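Local coordinates for protein CcbJ (PDB 4HGZ) that probably transfers a methyl group from S-adenosyl-L-methionine to a nitrogen atom of its substrate, as an N-methyltransferase of Streptomyces caelestis, at residues 155-160 / 243-248; 165-170 / 265-270. One frame throughout, in Å; residues are numbered along the deposited sequence.

Contact 1: residues 155-160 / 243-248; sequences QARELL and AGLELV
Arg157, on the last turn of helix 146-159, reaches across to the turn that leads into strand 245-251, and almost every atom of its side chain finds something there. CB and CG lie on Leu245, whose methyl CD2 is 4.0 Å from Arg157 CB; the two side chains pass each other at a slant. With CG anti to the backbone N (chi1 177°), the arginine is carried out from the helix towards the turn. CD comes next, beside the carbonyl oxygens of both Ala243 and Gly244, with Arg157 CD 3.2 Å from Ala243 O. A bend at chi3 then turns the guanidinium toward Ala243, just past the end of helix 233-242, where Arg157 NH1 donates to Ala243 O at 3.0 Å. The bond is nearly straight, 168° at the hydrogen, and lies in the guanidinium plane, but NH1 stands above the carbonyl plane and so misses the lone pairs. Within its own segment, Arg157 NH2 and Glu158 OE2 form a long salt bridge that works through charge alone, since the oxygen is well out of the guanidinium plane, while Glu158 CG lies against one face of the group.

Helix 233-242 closes in a Schellman motif, with Gly244 at positive phi as its first non-helical residue, a backbone shape that glycine adopts readily. The strand that follows is at the edge of the Rossmann-like methyltransferase sheet, and helix 146-159 packs against this sheet.

Deeper in, the long aliphatic residues take over. Leu160 CD1 approaches Leu245 CD2 at 4.5 Å, a loose touch between branched ends. Leu245 also rests on Met153 and Tyr270, and Leu160 on Val133, apolar surroundings in which a leucine needs no polar partner.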
loop_
_atom_site.group_PDB
_atom_site.type_symbol
_atom_site.label_atom_id
_atom_site.label_comp_id
_atom_site.label_asym_id
_atom_site.label_seq_id
_atom_site.Cartn_x
_atom_site.Cartn_y
_atom_site.Cartn_z
ATOM N N GLN C 155 -24.398 13.520 -30.827
ATOM C CA GLN C 155 -24.605 14.874 -31.345
ATOM C C GLN C 155 -23.355 15.366 -32.044
ATOM O O GLN C 155 -23.427 16.068 -33.052
ATOM C CB GLN C 155 -24.923 15.857 -30.233
ATOM C CG GLN C 155 -26.147 15.555 -29.416
ATOM C CD GLN C 155 -26.329 16.587 -28.330
ATOM O OE1 GLN C 155 -26.476 16.255 -27.155
ATOM N NE2 GLN C 155 -26.286 17.855 -28.715
ATOM N N ALA C 156 -22.202 15.006 -31.490
ATOM C CA ALA C 156 -20.937 15.435 -32.061
ATOM C C ALA C 156 -20.729 14.766 -33.403
ATOM O O ALA C 156 -20.234 15.389 -34.341
ATOM C CB ALA C 156 -19.788 15.122 -31.126
ATOM N N ARG C 157 -21.098 13.495 -33.498
ATOM C CA ARG C 157 -20.963 12.781 -34.765
ATOM C C ARG C 157 -21.746 13.489 -35.869
ATOM O O ARG C 157 -21.237 13.710 -36.972
ATOM C CB ARG C 157 -21.460 11.339 -34.635
ATOM C CG ARG C 157 -21.410 10.547 -35.936
ATOM C CD ARG C 157 -22.336 9.348 -35.880
ATOM N NE ARG C 157 -23.582 9.580 -36.605
ATOM C CZ ARG C 157 -24.766 9.102 -36.230
ATOM N NH1 ARG C 157 -24.875 8.379 -35.120
ATOM N NH2 ARG C 157 -25.847 9.363 -36.953
ATOM N N GLU C 158 -22.987 13.852 -35.550
ATOM C CA GLU C 158 -23.909 14.410 -36.527
ATOM C C GLU C 158 -23.531 15.821 -36.971
ATOM O O GLU C 158 -24.038 16.318 -37.971
ATOM C CB GLU C 158 -25.329 14.380 -35.973
ATOM C CG GLU C 158 -25.880 12.972 -35.756
ATOM C CD GLU C 158 -27.183 12.953 -34.956
ATOM O OE1 GLU C 158 -27.518 13.976 -34.316
ATOM O OE2 GLU C 158 -27.873 11.910 -34.962
ATOM N N LEU C 159 -22.629 16.455 -36.233
ATOM C CA LEU C 159 -22.155 17.794 -36.575
ATOM C C LEU C 159 -20.904 17.790 -37.462
ATOM O O LEU C 159 -20.534 18.829 -38.030
ATOM C CB LEU C 159 -21.873 18.588 -35.303
ATOM C CG LEU C 159 -23.095 19.014 -34.499
ATOM C CD1 LEU C 159 -22.657 19.544 -33.152
ATOM C CD2 LEU C 159 -23.872 20.071 -35.259
ATOM N N LEU C 160 -20.253 16.631 -37.573
ATOM C CA LEU C 160 -19.046 16.505 -38.396
ATOM C C LEU C 160 -19.346 16.530 -39.889
ATOM O O LEU C 160 -20.351 15.976 -40.346
ATOM C CB LEU C 160 -18.312 15.206 -38.085
ATOM C CG LEU C 160 -17.968 14.951 -36.625
ATOM C CD1 LEU C 160 -17.390 13.549 -36.453
ATOM C CD2 LEU C 160 -16.992 16.006 -36.149
ATOM N N ALA C 243 -22.736 5.230 -30.579
ATOM C CA ALA C 243 -22.935 6.587 -31.104
ATOM C C ALA C 243 -22.633 6.741 -32.598
ATOM O O ALA C 243 -22.698 7.846 -33.129
ATOM C CB ALA C 243 -22.100 7.587 -30.306
ATOM N N GLY C 244 -22.295 5.644 -33.270
ATOM C CA GLY C 244 -21.927 5.692 -34.693
ATOM C C GLY C 244 -20.500 6.156 -34.991
ATOM O O GLY C 244 -20.213 6.613 -36.094
ATOM N N LEU C 245 -19.603 6.034 -34.015
ATOM C CA LEU C 245 -18.217 6.467 -34.180
ATOM C C LEU C 245 -17.276 5.275 -34.093
ATOM O O LEU C 245 -17.603 4.281 -33.453
ATOM C CB LEU C 245 -17.837 7.468 -33.086
ATOM C CG LEU C 245 -18.434 8.868 -33.126
ATOM C CD1 LEU C 245 -18.151 9.594 -31.807
ATOM C CD2 LEU C 245 -17.883 9.635 -34.313
ATOM N N GLU C 246 -16.106 5.381 -34.722
ATOM C CA GLU C 246 -15.068 4.341 -34.613
ATOM C C GLU C 246 -13.694 4.944 -34.309
ATOM O O GLU C 246 -13.315 5.970 -34.874
ATOM C CB GLU C 246 -15.011 3.451 -35.866
ATOM C CG GLU C 246 -14.320 4.095 -37.071
ATOM C CD GLU C 246 -14.519 3.317 -38.371
ATOM O OE1 GLU C 246 -15.040 2.180 -38.318
ATOM O OE2 GLU C 246 -14.155 3.848 -39.445
ATOM N N LEU C 247 -12.957 4.300 -33.407
ATOM C CA LEU C 247 -11.652 4.785 -32.969
ATOM C C LEU C 247 -10.636 4.728 -34.095
ATOM O O LEU C 247 -10.503 3.698 -34.760
ATOM C CB LEU C 247 -11.155 3.932 -31.810
ATOM C CG LEU C 247 -9.842 4.321 -31.141
ATOM C CD1 LEU C 247 -10.000 5.636 -30.396
ATOM C CD2 LEU C 247 -9.407 3.205 -30.198
ATOM N N VAL C 248 -9.914 5.826 -34.311
ATOM C CA VAL C 248 -8.841 5.812 -35.303
ATOM C C VAL C 248 -7.459 5.932 -34.674
ATOM O O VAL C 248 -6.482 5.474 -35.255
ATOM C CB VAL C 248 -9.018 6.879 -36.397
ATOM C CG1 VAL C 248 -10.189 6.520 -37.274
ATOM C CG2 VAL C 248 -9.218 8.255 -35.784
#

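Contact 2: residues 165-170 / 265-270; sequences TFVVQC and YHVSVY
Phe166 and Tyr270 face each other as a hydrogen-bonded pair, Phe166 N donating to Tyr270 O and Tyr270 N to Phe166 O, both at 2.8 Å. Their side chains run side by side, pointing the same way, with Phe166 CD2 3.9 Å from Tyr270 CD2. Val168 CG2 meets the edge of the tyrosine ring, whose hydroxyl is hydrogen-bonded to Asp237. His266, buried on this same face, turns its ring forward along its own strand (chi1 65°), where His266 ND1 makes a weak bond of 2.6 Å to Ser268 OG.

Val168 with Ser268 and Cys170 with His266 continue the hydrogen-bonded pairs, six backbone bonds in all. This antiparallel pairing joins strand 164-171 to strand 265-272, the last strand of the chain, beyond the parallel part of the sheet; a reversed strand at this position is a hallmark of the class I methyltransferase fold.

On the face with Val167, Gln169, Val267 and Val269 the packing is close and mostly apolar. Val167 CG1 touches Val267 CG1 at 4.0 Å, and beta-branched valines suit the extended backbone. Phe56 of helix 50-61 touches both Val167 and Val269. Gln169 lays its aliphatic CG near Val267, and its amide oxygen is bonded to the backbone N of Phe137.

The Tyr265 end is more open: this residue is partly exposed, and its ring leans obliquely on the backbone, Tyr265 CD1 lying 3.4 Å from Cys170 C.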
loop_
_atom_site.group_PDB
_atom_site.type_symbol
_atom_site.label_atom_id
_atom_site.label_comp_id
_atom_site.label_asym_id
_atom_site.label_seq_id
_atom_site.Cartn_x
_atom_site.Cartn_y
_atom_site.Cartn_z
ATOM N N THR C 165 -13.484 14.558 -37.489
ATOM C CA THR C 165 -13.160 13.720 -36.342
ATOM C C THR C 165 -13.645 14.293 -35.019
ATOM O O THR C 165 -13.796 15.511 -34.866
ATOM C CB THR C 165 -11.641 13.514 -36.202
ATOM O OG1 THR C 165 -11.004 14.787 -36.045
ATOM C CG2 THR C 165 -11.075 12.811 -37.422
ATOM N N PHE C 166 -13.850 13.395 -34.059
ATOM C CA PHE C 166 -14.241 13.743 -32.697
ATOM C C PHE C 166 -13.101 13.374 -31.759
ATOM O O PHE C 166 -12.656 12.228 -31.733
ATOM C CB PHE C 166 -15.497 12.963 -32.322
ATOM C CG PHE C 166 -15.937 13.147 -30.899
ATOM C CD1 PHE C 166 -16.291 14.394 -30.425
ATOM C CD2 PHE C 166 -16.040 12.060 -30.047
ATOM C CE1 PHE C 166 -16.719 14.566 -29.104
ATOM C CE2 PHE C 166 -16.471 12.222 -28.732
ATOM C CZ PHE C 166 -16.810 13.486 -28.260
ATOM N N VAL C 167 -12.633 14.344 -30.984
ATOM C CA VAL C 167 -11.445 14.164 -30.165
ATOM C C VAL C 167 -11.772 14.441 -28.714
ATOM O O VAL C 167 -12.294 15.501 -28.396
ATOM C CB VAL C 167 -10.337 15.154 -30.586
ATOM C CG1 VAL C 167 -9.104 14.975 -29.710
ATOM C CG2 VAL C 167 -9.989 14.975 -32.052
ATOM N N VAL C 168 -11.459 13.494 -27.837
ATOM C CA VAL C 168 -11.665 13.671 -26.405
ATOM C C VAL C 168 -10.366 13.399 -25.670
ATOM O O VAL C 168 -9.533 12.624 -26.127
ATOM C CB VAL C 168 -12.722 12.686 -25.821
ATOM C CG1 VAL C 168 -14.013 12.750 -26.599
ATOM C CG2 VAL C 168 -12.197 11.289 -25.844
ATOM N N GLN C 169 -10.209 14.031 -24.522
ATOM C CA GLN C 169 -9.108 13.768 -23.650
ATOM C C GLN C 169 -9.693 13.479 -22.294
ATOM O O GLN C 169 -10.348 14.337 -21.702
ATOM C CB GLN C 169 -8.218 14.999 -23.568
ATOM C CG GLN C 169 -7.186 14.953 -22.449
ATOM C CD GLN C 169 -6.431 16.246 -22.345
ATOM O OE1 GLN C 169 -7.021 17.323 -22.177
ATOM N NE2 GLN C 169 -5.111 16.159 -22.471
ATOM N N CYS C 170 -9.450 12.273 -21.794
ATOM C CA CYS C 170 -10.083 11.800 -20.567
ATOM C C CYS C 170 -9.094 11.106 -19.650
ATOM O O CYS C 170 -8.149 10.483 -20.111
ATOM C CB CYS C 170 -11.172 10.784 -20.903
ATOM S SG CYS C 170 -12.342 11.300 -22.116
ATOM N N TYR C 265 -3.685 9.887 -18.647
ATOM C CA TYR C 265 -4.768 10.311 -19.535
ATOM C C TYR C 265 -4.693 9.604 -20.864
ATOM O O TYR C 265 -3.714 8.931 -21.168
ATOM C CB TYR C 265 -4.711 11.828 -19.774
ATOM C CG TYR C 265 -5.198 12.599 -18.588
ATOM C CD1 TYR C 265 -6.530 12.998 -18.496
ATOM C CD2 TYR C 265 -4.343 12.903 -17.535
ATOM C CE1 TYR C 265 -6.992 13.700 -17.395
ATOM C CE2 TYR C 265 -4.803 13.598 -16.419
ATOM C CZ TYR C 265 -6.128 13.991 -16.361
ATOM O OH TYR C 265 -6.591 14.680 -15.272
ATOM N N HIS C 266 -5.733 9.762 -21.667
ATOM C CA HIS C 266 -5.596 9.461 -23.072
ATOM C C HIS C 266 -6.258 10.532 -23.921
ATOM O O HIS C 266 -7.104 11.285 -23.453
ATOM C CB HIS C 266 -6.135 8.083 -23.413
ATOM C CG HIS C 266 -7.611 7.941 -23.212
ATOM N ND1 HIS C 266 -8.524 8.195 -24.212
ATOM C CD2 HIS C 266 -8.328 7.534 -22.138
ATOM C CE1 HIS C 266 -9.744 7.975 -23.754
ATOM N NE2 HIS C 266 -9.652 7.568 -22.500
ATOM N N VAL C 267 -5.811 10.612 -25.164
ATOM C CA VAL C 267 -6.422 11.448 -26.159
ATOM C C VAL C 267 -6.881 10.486 -27.237
ATOM O O VAL C 267 -6.092 9.705 -27.763
ATOM C CB VAL C 267 -5.410 12.432 -26.731
ATOM C CG1 VAL C 267 -5.966 13.111 -27.962
ATOM C CG2 VAL C 267 -5.015 13.443 -25.686
ATOM N N SER C 268 -8.165 10.520 -27.544
ATOM C CA SER C 268 -8.734 9.584 -28.489
ATOM C C SER C 268 -9.344 10.337 -29.655
ATOM O O SER C 268 -9.957 11.394 -29.478
ATOM C CB SER C 268 -9.795 8.717 -27.806
ATOM O OG SER C 268 -9.263 8.086 -26.655
ATOM N N VAL C 269 -9.165 9.784 -30.847
ATOM C CA VAL C 269 -9.677 10.382 -32.060
ATOM C C VAL C 269 -10.617 9.401 -32.753
ATOM O O VAL C 269 -10.226 8.262 -33.063
ATOM C CB VAL C 269 -8.537 10.714 -33.028
ATOM C CG1 VAL C 269 -9.068 11.477 -34.229
ATOM C CG2 VAL C 269 -7.469 11.494 -32.323
ATOM N N TYR C 270 -11.846 9.854 -33.005
ATOM C CA TYR C 270 -12.890 9.022 -33.601
ATOM C C TYR C 270 -13.366 9.591 -34.936
ATOM O O TYR C 270 -13.338 10.813 -35.150
ATOM C CB TYR C 270 -14.091 8.937 -32.658
ATOM C CG TYR C 270 -13.799 8.311 -31.318
ATOM C CD1 TYR C 270 -13.884 6.937 -31.138
ATOM C CD2 TYR C 270 -13.442 9.091 -30.231
ATOM C CE1 TYR C 270 -13.630 6.363 -29.910
ATOM C CE2 TYR C 270 -13.182 8.526 -29.007
ATOM C CZ TYR C 270 -13.273 7.161 -28.849
ATOM O OH TYR C 270 -13.007 6.588 -27.623
#

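In the fold
The centres of the two contacts lie 12 Å apart, on the same side of the chain's centre, and their segments alternate along the sequence: 155-160, 165-170, 243-248, 265-270. Contact 2 joins two neighbouring strands of the seven-stranded mixed sheet, while contact 1 ties helix 146-159 to the start of strand 245-251, the sheet's next and outermost strand. They meet directly where Val248 N probably bonds to Val269 O and where Ala156 CB packs on Phe166 CD1. Between the first and second halves of both contacts the chain makes the separate four-stranded antiparallel sheet, so the C-terminal strands return across that excursion to complete the methyltransferase core.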